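Local coordinates for RagA protein (Porphyromonas gingivalis, PDB 6SLN) that probably works as a TonB-dependent outer-membrane transporter, a plugged beta-barrel that brings nutrients into the periplasm together with a partner protein, at residues Lys265-Ala270 with Tyr415-Thr420. Sequence-based numbering, arbitrary orientation.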
ATOM      1  N   LYS A 265      -1.228  -4.777 -51.781  1.00 52.64           N
ATOM      2  CA  LYS A 265      -2.581  -4.850 -51.232  1.00 45.50           C
ATOM      3  C   LYS A 265      -2.961  -6.284 -50.900  1.00 45.39           C
ATOM      4  O   LYS A 265      -3.523  -6.549 -49.829  1.00 51.94           O
ATOM      5  CB  LYS A 265      -3.594  -4.252 -52.203  1.00 46.19           C
ATOM      6  CG  LYS A 265      -3.419  -2.784 -52.491  1.00 55.93           C
ATOM      7  CD  LYS A 265      -4.279  -2.369 -53.645  1.00 47.23           C
ATOM      8  CE  LYS A 265      -4.705  -0.927 -53.551  1.00 47.09           C
ATOM      9  NZ  LYS A 265      -5.269  -0.513 -54.872  1.00 62.91           N
ATOM     10  N   ASP A 266      -2.655  -7.224 -51.798  1.00 46.26           N
ATOM     11  CA  ASP A 266      -2.917  -8.627 -51.499  1.00 48.06           C
ATOM     12  C   ASP A 266      -2.230  -9.025 -50.201  1.00 54.60           C
ATOM     13  O   ASP A 266      -2.860  -9.581 -49.294  1.00 57.37           O
ATOM     14  CB  ASP A 266      -2.465  -9.519 -52.656  1.00 52.58           C
ATOM     15  CG  ASP A 266      -3.333  -9.358 -53.900  1.00 60.56           C
ATOM     16  OD1 ASP A 266      -4.509  -8.959 -53.773  1.00 63.97           O
ATOM     17  OD2 ASP A 266      -2.843  -9.627 -55.017  1.00 67.32           O
ATOM     18  N   MET A 267      -0.950  -8.672 -50.061  1.00 53.65           N
ATOM     19  CA  MET A 267      -0.185  -9.102 -48.896  1.00 46.73           C
ATOM     20  C   MET A 267      -0.720  -8.474 -47.610  1.00 48.07           C
ATOM     21  O   MET A 267      -0.891  -9.173 -46.596  1.00 42.67           O
ATOM     22  CB  MET A 267       1.293  -8.778 -49.107  1.00 49.07           C
ATOM     23  CG  MET A 267       2.161  -9.025 -47.884  1.00 59.78           C
ATOM     24  SD  MET A 267       3.839  -8.392 -48.095  1.00 64.47           S
ATOM     25  CE  MET A 267       3.584  -6.635 -47.860  1.00 63.38           C
ATOM     26  N   ILE A 268      -1.009  -7.168 -47.630  1.00 48.19           N
ATOM     27  CA  ILE A 268      -1.540  -6.526 -46.428  1.00 42.06           C
ATOM     28  C   ILE A 268      -2.952  -7.017 -46.147  1.00 45.19           C
ATOM     29  O   ILE A 268      -3.297  -7.290 -44.992  1.00 46.76           O
ATOM     30  CB  ILE A 268      -1.485  -4.988 -46.537  1.00 41.95           C
ATOM     31  CG1 ILE A 268      -0.036  -4.517 -46.701  1.00 57.59           C
ATOM     32  CG2 ILE A 268      -2.117  -4.335 -45.311  1.00 40.96           C
ATOM     33  CD1 ILE A 268       0.134  -3.012 -46.964  1.00 53.57           C
ATOM     34  N   LEU A 269      -3.791  -7.157 -47.189  1.00 45.13           N
ATOM     35  CA  LEU A 269      -5.144  -7.656 -46.955  1.00 45.85           C
ATOM     36  C   LEU A 269      -5.113  -9.074 -46.402  1.00 43.58           C
ATOM     37  O   LEU A 269      -5.877  -9.401 -45.490  1.00 47.61           O
ATOM     38  CB  LEU A 269      -5.990  -7.601 -48.227  1.00 43.43           C
ATOM     39  CG  LEU A 269      -6.722  -6.275 -48.431  1.00 43.42           C
ATOM     40  CD1 LEU A 269      -7.221  -6.179 -49.836  1.00 44.50           C
ATOM     41  CD2 LEU A 269      -7.860  -6.097 -47.475  1.00 42.72           C
ATOM     42  N   ALA A 270      -4.219  -9.924 -46.920  1.00 42.87           N
ATOM     43  CA  ALA A 270      -4.184 -11.313 -46.468  1.00 45.76           C
ATOM     44  C   ALA A 270      -3.725 -11.422 -45.023  1.00 49.32           C
ATOM     45  O   ALA A 270      -4.197 -12.288 -44.276  1.00 61.18           O
ATOM     46  CB  ALA A 270      -3.275 -12.140 -47.364  1.00 43.73           C
ATOM     47  N   TYR A 415      -5.315  -2.766 -37.217  1.00 42.39           N
ATOM     48  CA  TYR A 415      -4.307  -3.652 -37.778  1.00 38.77           C
ATOM     49  C   TYR A 415      -3.187  -2.881 -38.472  1.00 44.22           C
ATOM     50  O   TYR A 415      -3.414  -1.840 -39.105  1.00 41.21           O
ATOM     51  CB  TYR A 415      -4.922  -4.602 -38.786  1.00 37.82           C
ATOM     52  CG  TYR A 415      -3.903  -5.464 -39.482  1.00 39.13           C
ATOM     53  CD1 TYR A 415      -3.250  -6.465 -38.792  1.00 38.52           C
ATOM     54  CD2 TYR A 415      -3.576  -5.260 -40.824  1.00 37.96           C
ATOM     55  CE1 TYR A 415      -2.321  -7.256 -39.413  1.00 44.57           C
ATOM     56  CE2 TYR A 415      -2.650  -6.057 -41.454  1.00 38.48           C
ATOM     57  CZ  TYR A 415      -2.031  -7.054 -40.738  1.00 38.96           C
ATOM     58  OH  TYR A 415      -1.105  -7.860 -41.322  1.00 45.12           O
ATOM     59  N   MET A 416      -1.980  -3.442 -38.386  1.00 38.72           N
ATOM     60  CA  MET A 416      -0.811  -2.916 -39.074  1.00 38.26           C
ATOM     61  C   MET A 416      -0.000  -4.106 -39.564  1.00 44.50           C
ATOM     62  O   MET A 416       0.238  -5.035 -38.783  1.00 40.98           O
ATOM     63  CB  MET A 416       0.012  -2.042 -38.139  1.00 36.17           C
ATOM     64  CG  MET A 416      -0.192  -0.581 -38.359  1.00 40.07           C
ATOM     65  SD  MET A 416       0.772   0.397 -37.207  1.00 55.99           S
ATOM     66  CE  MET A 416      -0.258   0.428 -35.776  1.00 65.12           C
ATOM     67  N   TYR A 417       0.401  -4.085 -40.850  1.00 45.36           N
ATOM     68  CA  TYR A 417       1.013  -5.262 -41.465  1.00 44.38           C
ATOM     69  C   TYR A 417       2.192  -5.762 -40.627  1.00 45.43           C
ATOM     70  O   TYR A 417       2.972  -4.972 -40.084  1.00 47.60           O
ATOM     71  CB  TYR A 417       1.474  -4.972 -42.899  1.00 41.43           C
ATOM     72  CG  TYR A 417       2.166  -6.179 -43.513  1.00 44.96           C
ATOM     73  CD1 TYR A 417       1.432  -7.283 -43.936  1.00 40.75           C
ATOM     74  CD2 TYR A 417       3.549  -6.238 -43.632  1.00 40.52           C
ATOM     75  CE1 TYR A 417       2.053  -8.408 -44.475  1.00 41.28           C
ATOM     76  CE2 TYR A 417       4.182  -7.367 -44.178  1.00 49.05           C
ATOM     77  CZ  TYR A 417       3.420  -8.451 -44.586  1.00 51.76           C
ATOM     78  OH  TYR A 417       4.017  -9.568 -45.121  1.00 59.31           O
ATOM     79  N   GLY A 418       2.299  -7.088 -40.496  1.00 42.85           N
ATOM     80  CA  GLY A 418       3.327  -7.705 -39.687  1.00 45.43           C
ATOM     81  C   GLY A 418       2.963  -7.940 -38.226  1.00 45.18           C
ATOM     82  O   GLY A 418       3.588  -8.795 -37.583  1.00 44.14           O
ATOM     83  N   ALA A 419       1.975  -7.213 -37.687  1.00 43.91           N
ATOM     84  CA  ALA A 419       1.544  -7.404 -36.299  1.00 35.75           C
ATOM     85  C   ALA A 419       1.179  -8.855 -36.031  1.00 41.24           C
ATOM     86  O   ALA A 419       0.643  -9.563 -36.895  1.00 41.13           O
ATOM     87  CB  ALA A 419       0.341  -6.522 -35.953  1.00 35.32           C
ATOM     88  N   THR A 420       1.468  -9.296 -34.812  1.00 45.34           N
ATOM     89  CA  THR A 420       1.105 -10.639 -34.389  1.00 56.91           C
ATOM     90  C   THR A 420      -0.130 -10.664 -33.504  1.00 57.16           C
ATOM     91  O   THR A 420      -0.735 -11.733 -33.337  1.00 64.84           O
ATOM     92  CB  THR A 420       2.276 -11.301 -33.659  1.00 68.47           C
ATOM     93  OG1 THR A 420       2.623 -10.560 -32.466  1.00 66.24           O
ATOM     94  CG2 THR A 420       3.455 -11.383 -34.600  1.00 68.69           C
TER
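With CG swung opposite the backbone N in both M267 and Y417 (chi1 173° in the methionine), the two side chains, one from helix 261-276 and one from the facing loop, cross at about a right angle. M267 then bends at its last torsion, which carries its methyl group over one face of the ring, CE of M267 lying 4.0 Å from the centroid of the Y417 ring. This CH-pi contact runs 20° off the ring normal and is displaced toward the rim. The sulfur sits more obliquely, 4.3 Å from SD of M267 to the same centroid, while CG of M267 packs against CE1 of Y417 at 3.5 Å. At the backbone end of the Y417 side chain, CG1 of I268 meets CB of Y417 at 4.1 Å. I268 also approaches the second tyrosine, its carbonyl O lying 3.8 Å from CE2 of Y415; the side chain of Y415, a buried residue, also rests on A272, L275 and Y276 of the same helix. Y417 and G418 are the central residues of a type II turn. M267 and Y417 also touch the chain of another protein. The Met-aromatic pairing joins two long excursions between barrel strands, probably extracellular loops as in TonB-dependent receptors.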